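Local coordinates for hypothetical protein PA2218 (Pseudomonas aeruginosa, PDB 2HDW) that is uncharacterised but adopts an alpha/beta hydrolase fold and probably acts as a hydrolase on a substrate not yet identified, at residues Ser201-Gly213 with Thr288-Tyr300. Sequence-based numbering, arbitrary orientation.
Sequences STMYDMTRVMSKG and TPLSFMNMPILTY
Met210 reaches over one face of the Phe292 ring: its CE lies 3.6 Å from the ring centroid and 24° off the ring normal, a CH-pi contact. SD, obliquely placed, adds a Met-aromatic contact and also touches Pro289, the two side chains crossing at about a right angle. Phe292 holds CG anti to its carbonyl carbon (chi1 -71°), which directs the ring at helix 206-212, where Met206 CB and Thr207 CG2 approach it obliquely; Phe105 and Pro148 pack around it too. Thr207 points at the chain after helix 289-292, its methyl CG2 packing 3.2 Å from Met295 O, a close van der Waals contact. Its chi1 of 65° sets OG1 between the backbone N and the carbonyl carbon, from where it donates to Asp205 OD1 (2.8 Å), on the syn side and near the carboxylate plane. Arg208 N meets the same oxygen from above that plane, capping the helix. A water lies 2.7 Å from Asp205 OD2 and also hydrogen-bonds Ile297 O (3.0 Å) and Thr207 OG1. Ile297 CG1 and CD1 each lie 3.5 Å from Asp205 OD1, apolar cover on the carboxylate. Apolar packing thus joins the two helices, while a water links the buried N-cap carboxylate to Ile297.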
ATOM      1  N   SER A 201      -2.435   8.276  -1.425  1.00  8.19           N
ATOM      2  CA  SER A 201      -2.658   8.981  -0.169  1.00  9.37           C
ATOM      3  C   SER A 201      -1.381   8.985   0.669  1.00  9.86           C
ATOM      4  O   SER A 201      -0.828   7.924   0.966  1.00 11.52           O
ATOM      5  CB  SER A 201      -3.799   8.321   0.613  1.00  6.80           C
ATOM      6  OG  SER A 201      -4.178   9.112   1.729  1.00  9.28           O
ATOM      7  N   THR A 202      -0.914  10.180   1.028  1.00  8.28           N
ATOM      8  CA  THR A 202       0.296  10.347   1.841  1.00  9.62           C
ATOM      9  C   THR A 202       1.369   9.321   1.431  1.00  9.73           C
ATOM     10  O   THR A 202       1.934   8.598   2.258  1.00 11.20           O
ATOM     11  CB  THR A 202      -0.062  10.241   3.368  1.00  9.53           C
ATOM     12  OG1 THR A 202       1.044  10.700   4.153  1.00 12.55           O
ATOM     13  CG2 THR A 202      -0.412   8.800   3.766  1.00  8.20           C
ATOM     14  N   MET A 203       1.664   9.307   0.134  1.00  8.06           N
ATOM     15  CA  MET A 203       2.606   8.361  -0.459  1.00  9.43           C
ATOM     16  C   MET A 203       4.089   8.510  -0.151  1.00  9.75           C
ATOM     17  O   MET A 203       4.571   9.567   0.264  1.00  8.83           O
ATOM     18  CB  MET A 203       2.452   8.353  -1.999  1.00  8.29           C
ATOM     19  CG  MET A 203       3.133   9.531  -2.735  1.00  9.63           C
ATOM     20  SD  MET A 203       3.195   9.403  -4.576  1.00  1.11           S
ATOM     21  CE  MET A 203       4.664   8.402  -4.828  1.00  8.75           C
ATOM     22  N   TYR A 204       4.793   7.406  -0.395  1.00  9.62           N
ATOM     23  CA  TYR A 204       6.241   7.284  -0.269  1.00 10.15           C
ATOM     24  C   TYR A 204       6.604   6.594  -1.583  1.00 10.92           C
ATOM     25  O   TYR A 204       5.774   5.892  -2.164  1.00  9.12           O
ATOM     26  CB  TYR A 204       6.638   6.286   0.824  1.00 11.40           C
ATOM     27  CG  TYR A 204       7.017   6.814   2.189  1.00 11.94           C
ATOM     28  CD1 TYR A 204       6.091   7.485   2.988  1.00 13.80           C
ATOM     29  CD2 TYR A 204       8.265   6.511   2.743  1.00 13.34           C
ATOM     30  CE1 TYR A 204       6.389   7.823   4.307  1.00 13.25           C
ATOM     31  CE2 TYR A 204       8.573   6.846   4.061  1.00 14.20           C
ATOM     32  CZ  TYR A 204       7.627   7.494   4.840  1.00 14.71           C
ATOM     33  OH  TYR A 204       7.894   7.765   6.166  1.00 14.13           O
ATOM     34  N   ASP A 205       7.822   6.803  -2.057  1.00 10.19           N
ATOM     35  CA  ASP A 205       8.311   6.080  -3.224  1.00  9.73           C
ATOM     36  C   ASP A 205       9.319   5.225  -2.458  1.00  9.94           C
ATOM     37  O   ASP A 205      10.386   5.720  -2.091  1.00 10.41           O
ATOM     38  CB  ASP A 205       9.042   7.002  -4.208  1.00 11.20           C
ATOM     39  CG  ASP A 205       9.844   6.229  -5.247  1.00 10.65           C
ATOM     40  OD1 ASP A 205      10.225   5.077  -4.961  1.00 10.78           O
ATOM     41  OD2 ASP A 205      10.118   6.770  -6.341  1.00 12.73           O
ATOM     42  N   MET A 206       8.980   3.968  -2.172  1.00  9.22           N
ATOM     43  CA  MET A 206       9.888   3.131  -1.396  1.00  8.91           C
ATOM     44  C   MET A 206      11.295   2.913  -1.971  1.00 10.34           C
ATOM     45  O   MET A 206      12.238   2.694  -1.202  1.00  8.91           O
ATOM     46  CB  MET A 206       9.236   1.778  -1.067  1.00  6.21           C
ATOM     47  CG  MET A 206       8.006   1.852  -0.129  1.00  7.43           C
ATOM     48  SD  MET A 206       8.216   2.827   1.423  1.00  1.11           S
ATOM     49  CE  MET A 206       9.587   1.920   2.153  1.00  1.11           C
ATOM     50  N   THR A 207      11.462   2.970  -3.297  1.00  9.31           N
ATOM     51  CA  THR A 207      12.799   2.773  -3.857  1.00  9.53           C
ATOM     52  C   THR A 207      13.636   4.015  -3.568  1.00 11.35           C
ATOM     53  O   THR A 207      14.834   3.924  -3.286  1.00 10.04           O
ATOM     54  CB  THR A 207      12.780   2.497  -5.396  1.00 10.27           C
ATOM     55  OG1 THR A 207      12.284   3.643  -6.106  1.00  8.89           O
ATOM     56  CG2 THR A 207      11.917   1.285  -5.703  1.00  8.49           C
ATOM     57  N   ARG A 208      12.995   5.178  -3.613  1.00 11.60           N
ATOM     58  CA  ARG A 208      13.701   6.422  -3.332  1.00 11.96           C
ATOM     59  C   ARG A 208      14.105   6.500  -1.859  1.00 12.24           C
ATOM     60  O   ARG A 208      15.245   6.830  -1.543  1.00 10.96           O
ATOM     61  CB  ARG A 208      12.827   7.631  -3.680  1.00 12.83           C
ATOM     62  CG  ARG A 208      13.453   8.972  -3.313  1.00 15.43           C
ATOM     63  CD  ARG A 208      12.487  10.124  -3.561  1.00 16.48           C
ATOM     64  NE  ARG A 208      12.363  10.448  -4.981  1.00 20.71           N
ATOM     65  CZ  ARG A 208      13.228  11.201  -5.655  1.00 21.25           C
ATOM     66  NH1 ARG A 208      14.283  11.722  -5.037  1.00 18.63           N
ATOM     67  NH2 ARG A 208      13.047  11.419  -6.949  1.00 20.68           N
ATOM     68  N   VAL A 209      13.184   6.182  -0.953  1.00 11.70           N
ATOM     69  CA  VAL A 209      13.508   6.277   0.466  1.00 12.09           C
ATOM     70  C   VAL A 209      14.584   5.284   0.902  1.00 12.80           C
ATOM     71  O   VAL A 209      15.422   5.606   1.743  1.00 10.58           O
ATOM     72  CB  VAL A 209      12.248   6.110   1.359  1.00 13.65           C
ATOM     73  CG1 VAL A 209      11.785   4.662   1.389  1.00 12.53           C
ATOM     74  CG2 VAL A 209      12.554   6.599   2.761  1.00 18.46           C
ATOM     75  N   MET A 210      14.578   4.082   0.332  1.00 11.67           N
ATOM     76  CA  MET A 210      15.591   3.102   0.701  1.00 12.75           C
ATOM     77  C   MET A 210      16.942   3.389   0.051  1.00 14.43           C
ATOM     78  O   MET A 210      17.996   3.020   0.587  1.00 12.80           O
ATOM     79  CB  MET A 210      15.126   1.686   0.351  1.00 10.70           C
ATOM     80  CG  MET A 210      14.184   1.118   1.403  1.00 13.38           C
ATOM     81  SD  MET A 210      14.002  -0.656   1.378  1.00  8.33           S
ATOM     82  CE  MET A 210      12.325  -0.792   0.916  1.00 15.15           C
ATOM     83  N   SER A 211      16.912   4.060  -1.095  1.00 14.12           N
ATOM     84  CA  SER A 211      18.138   4.393  -1.809  1.00 14.86           C
ATOM     85  C   SER A 211      18.776   5.698  -1.332  1.00 16.04           C
ATOM     86  O   SER A 211      20.001   5.774  -1.185  1.00 16.47           O
ATOM     87  CB  SER A 211      17.864   4.481  -3.311  1.00 14.40           C
ATOM     88  OG  SER A 211      17.446   3.227  -3.821  1.00 15.68           O
ATOM     89  N   LYS A 212      17.953   6.716  -1.079  1.00 15.26           N
ATOM     90  CA  LYS A 212      18.454   8.026  -0.653  1.00 16.36           C
ATOM     91  C   LYS A 212      18.088   8.465   0.768  1.00 16.34           C
ATOM     92  O   LYS A 212      18.499   9.543   1.205  1.00 16.06           O
ATOM     93  CB  LYS A 212      17.967   9.106  -1.624  1.00 17.51           C
ATOM     94  CG  LYS A 212      18.307   8.854  -3.087  1.00 19.54           C
ATOM     95  CD  LYS A 212      17.714   9.946  -3.971  1.00 21.85           C
ATOM     96  CE  LYS A 212      18.124   9.774  -5.427  1.00 22.68           C
ATOM     97  NZ  LYS A 212      17.490  10.805  -6.307  1.00 26.27           N
ATOM     98  N   GLY A 213      17.331   7.646   1.490  1.00 16.41           N
ATOM     99  CA  GLY A 213      16.927   8.023   2.836  1.00 16.70           C
ATOM    100  C   GLY A 213      15.934   9.176   2.783  1.00 17.05           C
ATOM    101  O   GLY A 213      15.480   9.557   1.701  1.00 16.98           O
ATOM    102  N   THR A 288      16.073  -7.316   2.449  1.00 12.57           N
ATOM    103  CA  THR A 288      14.979  -6.811   1.612  1.00 10.62           C
ATOM    104  C   THR A 288      15.338  -5.577   0.771  1.00 10.75           C
ATOM    105  O   THR A 288      14.959  -5.486  -0.396  1.00 10.56           O
ATOM    106  CB  THR A 288      13.720  -6.490   2.470  1.00 10.33           C
ATOM    107  OG1 THR A 288      12.988  -7.700   2.714  1.00  8.75           O
ATOM    108  CG2 THR A 288      12.812  -5.484   1.763  1.00  9.77           C
ATOM    109  N   PRO A 289      16.072  -4.612   1.350  1.00  9.87           N
ATOM    110  CA  PRO A 289      16.454  -3.399   0.614  1.00 10.63           C
ATOM    111  C   PRO A 289      17.209  -3.581  -0.714  1.00  9.33           C
ATOM    112  O   PRO A 289      17.174  -2.704  -1.568  1.00  9.07           O
ATOM    113  CB  PRO A 289      17.295  -2.631   1.633  1.00 10.01           C
ATOM    114  CG  PRO A 289      16.702  -3.058   2.951  1.00 10.44           C
ATOM    115  CD  PRO A 289      16.531  -4.538   2.750  1.00 10.21           C
ATOM    116  N   LEU A 290      17.890  -4.705  -0.894  1.00 10.39           N
ATOM    117  CA  LEU A 290      18.651  -4.920  -2.125  1.00  9.65           C
ATOM    118  C   LEU A 290      17.896  -4.657  -3.428  1.00 10.64           C
ATOM    119  O   LEU A 290      18.447  -4.056  -4.352  1.00 11.04           O
ATOM    120  CB  LEU A 290      19.233  -6.331  -2.145  1.00 10.46           C
ATOM    121  CG  LEU A 290      20.374  -6.566  -1.153  1.00  8.67           C
ATOM    122  CD1 LEU A 290      20.686  -8.041  -1.085  1.00  9.06           C
ATOM    123  CD2 LEU A 290      21.611  -5.760  -1.577  1.00 11.54           C
ATOM    124  N   SER A 291      16.644  -5.093  -3.518  1.00  8.80           N
ATOM    125  CA  SER A 291      15.884  -4.868  -4.748  1.00 10.03           C
ATOM    126  C   SER A 291      15.469  -3.408  -4.886  1.00 10.80           C
ATOM    127  O   SER A 291      15.654  -2.804  -5.943  1.00 10.48           O
ATOM    128  CB  SER A 291      14.643  -5.772  -4.801  1.00  8.35           C
ATOM    129  OG  SER A 291      13.789  -5.539  -3.697  1.00 13.20           O
ATOM    130  N   PHE A 292      14.916  -2.845  -3.810  1.00  9.78           N
ATOM    131  CA  PHE A 292      14.470  -1.452  -3.799  1.00 11.11           C
ATOM    132  C   PHE A 292      15.588  -0.455  -4.078  1.00  9.57           C
ATOM    133  O   PHE A 292      15.374   0.559  -4.743  1.00 10.78           O
ATOM    134  CB  PHE A 292      13.823  -1.124  -2.446  1.00  8.85           C
ATOM    135  CG  PHE A 292      12.492  -1.787  -2.241  1.00  9.23           C
ATOM    136  CD1 PHE A 292      11.321  -1.180  -2.692  1.00  7.24           C
ATOM    137  CD2 PHE A 292      12.409  -3.030  -1.613  1.00  7.90           C
ATOM    138  CE1 PHE A 292      10.082  -1.800  -2.524  1.00  8.02           C
ATOM    139  CE2 PHE A 292      11.178  -3.661  -1.439  1.00  6.55           C
ATOM    140  CZ  PHE A 292      10.012  -3.042  -1.896  1.00  8.17           C
ATOM    141  N   MET A 293      16.779  -0.748  -3.572  1.00  9.06           N
ATOM    142  CA  MET A 293      17.924   0.138  -3.756  1.00  9.53           C
ATOM    143  C   MET A 293      18.492   0.054  -5.174  1.00  9.66           C
ATOM    144  O   MET A 293      19.302   0.898  -5.576  1.00 10.03           O
ATOM    145  CB  MET A 293      19.036  -0.214  -2.741  1.00  7.95           C
ATOM    146  CG  MET A 293      18.667  -0.018  -1.257  1.00  9.38           C
ATOM    147  SD  MET A 293      20.028  -0.410  -0.079  1.00  1.11           S
ATOM    148  CE  MET A 293      20.954   1.059  -0.191  1.00 11.60           C
ATOM    149  N   ASN A 294      18.042  -0.933  -5.941  1.00  9.50           N
ATOM    150  CA  ASN A 294      18.577  -1.158  -7.286  1.00  9.54           C
ATOM    151  C   ASN A 294      17.577  -1.123  -8.450  1.00 10.36           C
ATOM    152  O   ASN A 294      17.982  -1.134  -9.618  1.00  8.79           O
ATOM    153  CB  ASN A 294      19.308  -2.508  -7.275  1.00 10.30           C
ATOM    154  CG  ASN A 294      20.233  -2.694  -8.461  1.00 10.90           C
ATOM    155  OD1 ASN A 294      20.973  -1.787  -8.836  1.00  9.84           O
ATOM    156  ND2 ASN A 294      20.210  -3.886  -9.043  1.00 11.99           N
ATOM    157  N   MET A 295      16.286  -1.056  -8.140  1.00 10.29           N
ATOM    158  CA  MET A 295      15.254  -1.054  -9.180  1.00 11.91           C
ATOM    159  C   MET A 295      14.193   0.018  -8.926  1.00 11.03           C
ATOM    160  O   MET A 295      13.185  -0.233  -8.264  1.00 10.60           O
ATOM    161  CB  MET A 295      14.584  -2.430  -9.238  1.00  9.72           C
ATOM    162  CG  MET A 295      14.527  -3.027 -10.636  1.00 18.78           C
ATOM    163  SD  MET A 295      16.159  -3.431 -11.284  1.00  1.11           S
ATOM    164  CE  MET A 295      16.103  -5.198 -11.158  1.00 17.27           C
ATOM    165  N   PRO A 296      14.403   1.230  -9.462  1.00 11.81           N
ATOM    166  CA  PRO A 296      13.417   2.286  -9.240  1.00 11.30           C
ATOM    167  C   PRO A 296      12.063   2.055  -9.896  1.00 11.05           C
ATOM    168  O   PRO A 296      11.947   1.361 -10.910  1.00  7.45           O
ATOM    169  CB  PRO A 296      14.118   3.534  -9.777  1.00 11.61           C
ATOM    170  CG  PRO A 296      15.006   2.992 -10.839  1.00 14.56           C
ATOM    171  CD  PRO A 296      15.563   1.740 -10.215  1.00 10.81           C
ATOM    172  N   ILE A 297      11.041   2.636  -9.283  1.00  8.45           N
ATOM    173  CA  ILE A 297       9.684   2.561  -9.794  1.00  8.18           C
ATOM    174  C   ILE A 297       9.377   3.940 -10.375  1.00  7.50           C
ATOM    175  O   ILE A 297      10.205   4.851 -10.283  1.00  8.57           O
ATOM    176  CB  ILE A 297       8.663   2.260  -8.675  1.00  7.20           C
ATOM    177  CG1 ILE A 297       8.810   3.285  -7.551  1.00  8.26           C
ATOM    178  CG2 ILE A 297       8.868   0.830  -8.164  1.00  7.07           C
ATOM    179  CD1 ILE A 297       7.623   3.334  -6.592  1.00  8.56           C
ATOM    180  N   LEU A 298       8.202   4.076 -10.982  1.00  7.20           N
ATOM    181  CA  LEU A 298       7.732   5.336 -11.570  1.00  7.90           C
ATOM    182  C   LEU A 298       8.442   5.817 -12.832  1.00  9.15           C
ATOM    183  O   LEU A 298       8.236   6.956 -13.263  1.00  8.93           O
ATOM    184  CB  LEU A 298       7.779   6.453 -10.524  1.00  8.51           C
ATOM    185  CG  LEU A 298       7.115   6.166  -9.176  1.00 10.26           C
ATOM    186  CD1 LEU A 298       7.166   7.428  -8.315  1.00 11.51           C
ATOM    187  CD2 LEU A 298       5.683   5.714  -9.381  1.00 11.68           C
ATOM    188  N   THR A 299       9.259   4.964 -13.443  1.00  9.04           N
ATOM    189  CA  THR A 299       9.958   5.367 -14.656  1.00  9.09           C
ATOM    190  C   THR A 299       8.983   5.838 -15.730  1.00  9.24           C
ATOM    191  O   THR A 299       9.221   6.840 -16.410  1.00  7.93           O
ATOM    192  CB  THR A 299      10.782   4.205 -15.248  1.00  9.44           C
ATOM    193  OG1 THR A 299      11.720   3.744 -14.274  1.00  7.86           O
ATOM    194  CG2 THR A 299      11.551   4.668 -16.489  1.00  9.91           C
ATOM    195  N   TYR A 300       7.881   5.110 -15.869  1.00  9.17           N
ATOM    196  CA  TYR A 300       6.880   5.405 -16.885  1.00  8.68           C
ATOM    197  C   TYR A 300       5.626   6.104 -16.365  1.00  9.39           C
ATOM    198  O   TYR A 300       4.540   5.974 -16.940  1.00  8.58           O
ATOM    199  CB  TYR A 300       6.517   4.095 -17.581  1.00  8.24           C
ATOM    200  CG  TYR A 300       7.735   3.418 -18.177  1.00  7.78           C
ATOM    201  CD1 TYR A 300       8.258   3.847 -19.393  1.00  7.90           C
ATOM    202  CD2 TYR A 300       8.399   2.390 -17.499  1.00  8.71           C
ATOM    203  CE1 TYR A 300       9.410   3.279 -19.927  1.00  9.35           C
ATOM    204  CE2 TYR A 300       9.561   1.810 -18.023  1.00  9.05           C
ATOM    205  CZ  TYR A 300      10.058   2.267 -19.242  1.00  9.33           C
ATOM    206  OH  TYR A 300      11.205   1.732 -19.783  1.00 11.35           O
TER
HETATM  207  O   HOH W   1      11.943   6.058  -8.224  1.00  6.13           O